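Local coordinates for putative cytoplasmic protein (Salmonella typhimurium, PDB 2GK3) that is of unknown function but assembles into hexamers and probably adopts a fold related to class I glutamine amidotransferases, at residues D157-A169 against S181-V193. Numbering follows the deposited sequence.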
loop_
_atom_site.group_PDB
_atom_site.type_symbol
_atom_site.label_atom_id
_atom_site.label_comp_id
_atom_site.label_asym_id
_atom_site.label_seq_id
_atom_site.Cartn_x
_atom_site.Cartn_y
_atom_site.Cartn_z
ATOM N N ASP E 157 -23.587 6.152 -1.015
ATOM C CA ASP E 157 -24.966 5.962 -1.460
ATOM C C ASP E 157 -25.323 4.491 -1.693
ATOM O O ASP E 157 -26.367 4.184 -2.275
ATOM C CB ASP E 157 -25.246 6.819 -2.715
ATOM C CG ASP E 157 -24.428 6.393 -3.923
ATOM O OD1 ASP E 157 -23.606 5.447 -3.800
ATOM O OD2 ASP E 157 -24.618 6.987 -5.010
ATOM N N ARG E 158 -24.434 3.599 -1.256
ATOM C CA ARG E 158 -24.633 2.168 -1.357
ATOM C C ARG E 158 -25.751 1.724 -0.416
ATOM O O ARG E 158 -25.842 2.175 0.735
ATOM C CB ARG E 158 -23.375 1.397 -0.916
ATOM C CG ARG E 158 -22.188 1.430 -1.843
ATOM C CD ARG E 158 -20.962 0.773 -1.170
ATOM N NE ARG E 158 -20.615 1.397 0.116
ATOM C CZ ARG E 158 -20.398 0.757 1.270
ATOM N NH1 ARG E 158 -20.441 -0.568 1.348
ATOM N NH2 ARG E 158 -20.075 1.452 2.345
ATOM N N VAL E 159 -26.591 0.831 -0.930
ATOM C CA VAL E 159 -27.462 0.038 -0.104
ATOM C C VAL E 159 -26.982 -1.389 -0.281
ATOM O O VAL E 159 -27.047 -1.951 -1.375
ATOM C CB VAL E 159 -28.950 0.218 -0.502
ATOM C CG1 VAL E 159 -29.861 -0.790 0.269
ATOM C CG2 VAL E 159 -29.389 1.686 -0.255
ATOM N N GLU E 160 -26.432 -1.955 0.783
ATOM C CA GLU E 160 -25.964 -3.357 0.747
ATOM C C GLU E 160 -27.094 -4.291 1.217
ATOM O O GLU E 160 -27.656 -4.111 2.315
ATOM C CB GLU E 160 -24.721 -3.551 1.618
ATOM C CG GLU E 160 -23.539 -2.648 1.247
ATOM C CD GLU E 160 -22.824 -3.076 -0.047
ATOM O OE1 GLU E 160 -23.272 -4.036 -0.719
ATOM O OE2 GLU E 160 -21.800 -2.443 -0.385
ATOM N N LYS E 161 -27.417 -5.260 0.365
ATOM C CA LYS E 161 -28.406 -6.292 0.658
ATOM C C LYS E 161 -27.833 -7.713 0.451
ATOM O O LYS E 161 -28.223 -8.397 -0.494
ATOM C CB LYS E 161 -29.636 -6.090 -0.232
ATOM C CG LYS E 161 -30.384 -4.782 0.031
ATOM C CD LYS E 161 -31.407 -4.954 1.143
ATOM C CE LYS E 161 -31.930 -3.625 1.676
ATOM N NZ LYS E 161 -32.687 -3.862 2.981
ATOM N N PRO E 162 -26.922 -8.170 1.343
ATOM C CA PRO E 162 -26.373 -9.527 1.220
ATOM C C PRO E 162 -27.418 -10.640 1.102
ATOM O O PRO E 162 -27.133 -11.666 0.474
ATOM C CB PRO E 162 -25.565 -9.709 2.505
ATOM C CG PRO E 162 -25.953 -8.561 3.394
ATOM C CD PRO E 162 -26.362 -7.466 2.511
ATOM N N GLU E 163 -28.604 -10.437 1.682
ATOM C CA GLU E 163 -29.704 -11.425 1.641
ATOM C C GLU E 163 -30.410 -11.381 0.311
ATOM O O GLU E 163 -31.193 -12.287 -0.013
ATOM C CB GLU E 163 -30.777 -11.143 2.695
ATOM C CG GLU E 163 -30.401 -10.164 3.764
ATOM C CD GLU E 163 -30.580 -8.699 3.356
ATOM O OE1 GLU E 163 -31.738 -8.225 3.289
ATOM O OE2 GLU E 163 -29.548 -8.013 3.171
ATOM N N GLY E 164 -30.176 -10.306 -0.441
ATOM C CA GLY E 164 -30.823 -10.111 -1.730
ATOM C C GLY E 164 -32.200 -9.493 -1.645
ATOM O O GLY E 164 -32.945 -9.730 -0.715
ATOM N N ILE E 165 -32.510 -8.660 -2.621
ATOM C CA ILE E 165 -33.867 -8.225 -2.871
ATOM C C ILE E 165 -34.064 -8.163 -4.371
ATOM O O ILE E 165 -33.119 -7.874 -5.117
ATOM C CB ILE E 165 -34.199 -6.845 -2.255
ATOM C CG1 ILE E 165 -32.934 -6.001 -2.057
ATOM C CG2 ILE E 165 -34.955 -7.025 -0.937
ATOM C CD1 ILE E 165 -32.263 -5.509 -3.329
ATOM N N CYS E 166 -35.294 -8.422 -4.800
ATOM C CA CYS E 166 -35.616 -8.463 -6.228
ATOM C C CYS E 166 -36.040 -7.112 -6.794
ATOM O O CYS E 166 -36.532 -6.252 -6.078
ATOM C CB CYS E 166 -36.701 -9.505 -6.493
ATOM S SG CYS E 166 -38.033 -9.365 -5.297
ATOM N N ALA E 167 -35.817 -6.938 -8.088
ATOM C CA ALA E 167 -36.315 -5.786 -8.814
ATOM C C ALA E 167 -37.816 -5.939 -8.986
ATOM O O ALA E 167 -38.344 -7.057 -8.898
ATOM C CB ALA E 167 -35.642 -5.687 -10.176
ATOM N N GLU E 168 -38.494 -4.817 -9.216
ATOM C CA GLU E 168 -39.923 -4.814 -9.507
ATOM C C GLU E 168 -40.238 -3.835 -10.620
ATOM O O GLU E 168 -39.637 -2.753 -10.696
ATOM C CB GLU E 168 -40.723 -4.455 -8.255
ATOM C CG GLU E 168 -40.970 -5.660 -7.355
ATOM C CD GLU E 168 -41.307 -5.281 -5.937
ATOM O OE1 GLU E 168 -41.395 -6.195 -5.088
ATOM O OE2 GLU E 168 -41.477 -4.074 -5.666
ATOM N N ALA E 169 -41.163 -4.217 -11.504
ATOM C CA ALA E 169 -41.604 -3.297 -12.548
ATOM C C ALA E 169 -42.726 -2.415 -12.014
ATOM O O ALA E 169 -43.747 -2.916 -11.524
ATOM C CB ALA E 169 -42.022 -4.049 -13.800
ATOM N N SER E 181 -40.469 -10.970 -17.050
ATOM C CA SER E 181 -41.117 -11.619 -15.908
ATOM C C SER E 181 -40.072 -12.241 -15.020
ATOM O O SER E 181 -38.905 -12.324 -15.408
ATOM C CB SER E 181 -42.095 -12.707 -16.373
ATOM O OG SER E 181 -41.404 -13.765 -17.044
ATOM N N ASP E 182 -40.487 -12.684 -13.837
ATOM C CA ASP E 182 -39.607 -13.408 -12.922
ATOM C C ASP E 182 -38.304 -12.635 -12.667
ATOM O O ASP E 182 -37.187 -13.133 -12.896
ATOM C CB ASP E 182 -39.345 -14.831 -13.447
ATOM C CG ASP E 182 -38.766 -15.753 -12.383
ATOM O OD1 ASP E 182 -38.911 -15.461 -11.164
ATOM O OD2 ASP E 182 -38.163 -16.782 -12.763
ATOM N N TYR E 183 -38.479 -11.403 -12.201
ATOM C CA TYR E 183 -37.385 -10.499 -11.910
ATOM C C TYR E 183 -36.414 -11.066 -10.878
ATOM O O TYR E 183 -36.836 -11.638 -9.869
ATOM C CB TYR E 183 -37.922 -9.136 -11.480
ATOM C CG TYR E 183 -38.307 -8.252 -12.643
ATOM C CD1 TYR E 183 -39.630 -8.174 -13.081
ATOM C CD2 TYR E 183 -37.336 -7.482 -13.320
ATOM C CE1 TYR E 183 -39.984 -7.359 -14.167
ATOM C CE2 TYR E 183 -37.686 -6.656 -14.403
ATOM C CZ TYR E 183 -39.005 -6.602 -14.814
ATOM O OH TYR E 183 -39.350 -5.785 -15.864
ATOM N N PRO E 184 -35.100 -10.923 -11.137
ATOM C CA PRO E 184 -34.107 -11.542 -10.268
ATOM C C PRO E 184 -33.771 -10.748 -9.006
ATOM O O PRO E 184 -34.213 -9.618 -8.825
ATOM C CB PRO E 184 -32.863 -11.647 -11.162
ATOM C CG PRO E 184 -33.108 -10.724 -12.327
ATOM C CD PRO E 184 -34.491 -10.167 -12.247
ATOM N N VAL E 185 -32.948 -11.355 -8.165
ATOM C CA VAL E 185 -32.458 -10.764 -6.945
ATOM C C VAL E 185 -31.126 -10.018 -7.194
ATOM O O VAL E 185 -30.328 -10.411 -8.058
ATOM C CB VAL E 185 -32.377 -11.881 -5.861
ATOM C CG1 VAL E 185 -31.311 -11.630 -4.822
ATOM C CG2 VAL E 185 -33.770 -12.082 -5.209
ATOM N N PHE E 186 -30.931 -8.924 -6.451
ATOM C CA PHE E 186 -29.726 -8.096 -6.466
ATOM C C PHE E 186 -29.229 -7.984 -5.056
ATOM O O PHE E 186 -30.033 -8.002 -4.116
ATOM C CB PHE E 186 -30.034 -6.694 -6.987
ATOM C CG PHE E 186 -30.494 -6.685 -8.388
ATOM C CD1 PHE E 186 -31.825 -6.986 -8.695
ATOM C CD2 PHE E 186 -29.589 -6.428 -9.418
ATOM C CE1 PHE E 186 -32.260 -7.036 -10.005
ATOM C CE2 PHE E 186 -30.001 -6.472 -10.736
ATOM C CZ PHE E 186 -31.340 -6.778 -11.040
ATOM N N LEU E 187 -27.912 -7.854 -4.894
ATOM C CA LEU E 187 -27.315 -7.855 -3.559
ATOM C C LEU E 187 -26.969 -6.440 -3.061
ATOM O O LEU E 187 -26.309 -6.257 -2.033
ATOM C CB LEU E 187 -26.130 -8.830 -3.515
ATOM C CG LEU E 187 -26.362 -10.299 -3.056
ATOM C CD1 LEU E 187 -27.765 -10.863 -3.237
ATOM C CD2 LEU E 187 -25.383 -11.241 -3.664
ATOM N N GLY E 188 -27.456 -5.436 -3.787
ATOM C CA GLY E 188 -27.100 -4.057 -3.496
ATOM C C GLY E 188 -27.373 -3.125 -4.653
ATOM O O GLY E 188 -27.631 -3.570 -5.770
ATOM N N TYR E 189 -27.339 -1.824 -4.364
ATOM C CA TYR E 189 -27.596 -0.787 -5.354
ATOM C C TYR E 189 -27.155 0.571 -4.819
ATOM O O TYR E 189 -26.944 0.727 -3.609
ATOM C CB TYR E 189 -29.083 -0.764 -5.774
ATOM C CG TYR E 189 -30.063 -0.399 -4.658
ATOM C CD1 TYR E 189 -30.571 0.897 -4.553
ATOM C CD2 TYR E 189 -30.495 -1.356 -3.740
ATOM C CE1 TYR E 189 -31.484 1.241 -3.558
ATOM C CE2 TYR E 189 -31.414 -1.034 -2.735
ATOM C CZ TYR E 189 -31.904 0.270 -2.648
ATOM O OH TYR E 189 -32.788 0.611 -1.644
ATOM N N ASN E 190 -26.998 1.530 -5.733
ATOM C CA ASN E 190 -26.798 2.934 -5.385
ATOM C C ASN E 190 -28.154 3.607 -5.200
ATOM O O ASN E 190 -29.012 3.553 -6.098
ATOM C CB ASN E 190 -26.031 3.664 -6.484
ATOM C CG ASN E 190 -24.610 3.165 -6.649
ATOM O OD1 ASN E 190 -24.321 2.408 -7.575
ATOM N ND2 ASN E 190 -23.717 3.589 -5.767
ATOM N N GLN E 191 -28.351 4.231 -4.039
ATOM C CA GLN E 191 -29.607 4.922 -3.747
ATOM C C GLN E 191 -29.635 6.323 -4.326
ATOM O O GLN E 191 -28.794 7.149 -4.015
ATOM C CB GLN E 191 -29.852 5.017 -2.243
ATOM C CG GLN E 191 -31.206 5.639 -1.888
ATOM C CD GLN E 191 -31.498 5.563 -0.418
ATOM O OE1 GLN E 191 -30.761 6.102 0.402
ATOM N NE2 GLN E 191 -32.570 4.879 -0.069
ATOM N N ALA E 192 -30.622 6.597 -5.163
ATOM C CA ALA E 192 -30.776 7.938 -5.717
ATOM C C ALA E 192 -32.273 8.309 -5.720
ATOM O O ALA E 192 -33.120 7.481 -5.421
ATOM C CB ALA E 192 -30.166 8.023 -7.109
ATOM N N VAL E 193 -32.567 9.566 -6.003
ATOM C CA VAL E 193 -33.926 10.037 -6.123
ATOM C C VAL E 193 -34.127 10.408 -7.597
ATOM O O VAL E 193 -33.326 11.160 -8.171
ATOM C CB VAL E 193 -34.180 11.258 -5.197
ATOM C CG1 VAL E 193 -35.587 11.798 -5.406
ATOM C CG2 VAL E 193 -33.948 10.877 -3.704
HETATM O O HOH W 1 -26.831 8.848 -4.959
HETATM O O HOH W 2 -24.031 -6.579 -0.560
#
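Val159 lies against Tyr189 across an antiparallel strand pair, its CB over one face of the phenol ring, 3.8 Å from the ring centroid and 20° off the normal. Tyr189 CG sits between its own backbone N and carbonyl carbon (chi1 64°), which lays the ring back over the valine; CG1 reaches CE2 at 3.4 Å. Beneath this CH-pi contact the two residues exchange backbone hydrogen bonds, Val159 N to Tyr189 O and Tyr189 N to Val159 O. Asn190, paired with Arg158, reaches diagonally to Asp157, and its ND2 donates to Asp157 OD1 at 2.7 Å. The bond lies in the amide plane but meets the carboxylate from above, 40° out of its plane. A water joins Asp157 OD2 to Gln191 O.

Both segments turn a corner at the same place, 157-169 through a type I turn from Lys161 to Gly164 and 181-193 at Leu187, so the strand pairs before and after it belong to different sheets or faces. Leu187 O takes Lys161 N at 2.8 Å and a water shared with Glu160 OE1, while Leu187 CD1 and Val185 CG1 press on Gly164 CA, each at 3.5 Å. Past the bend, where strand 199-204 flanks 164-169, Ile165 and Phe186 bond reciprocally through their backbones, and Ala167 CB meets Phe186 CE1 at 3.6 Å.

Further out, Tyr189 OH is hydrogen-bonded to Asp207 OD2, Gly126 N donates to Asn190 OD1, and the N-H groups of Met131 and Gly132 reach the Asp157 carboxylate. Arg158, salt-bridged to Glu160, also bonds Asn89 of the second subunit. The buried Asp157 carboxylate is thus gripped by two backbone N-H groups, an amide and a water, neutral donors that would probably favour its ionised form.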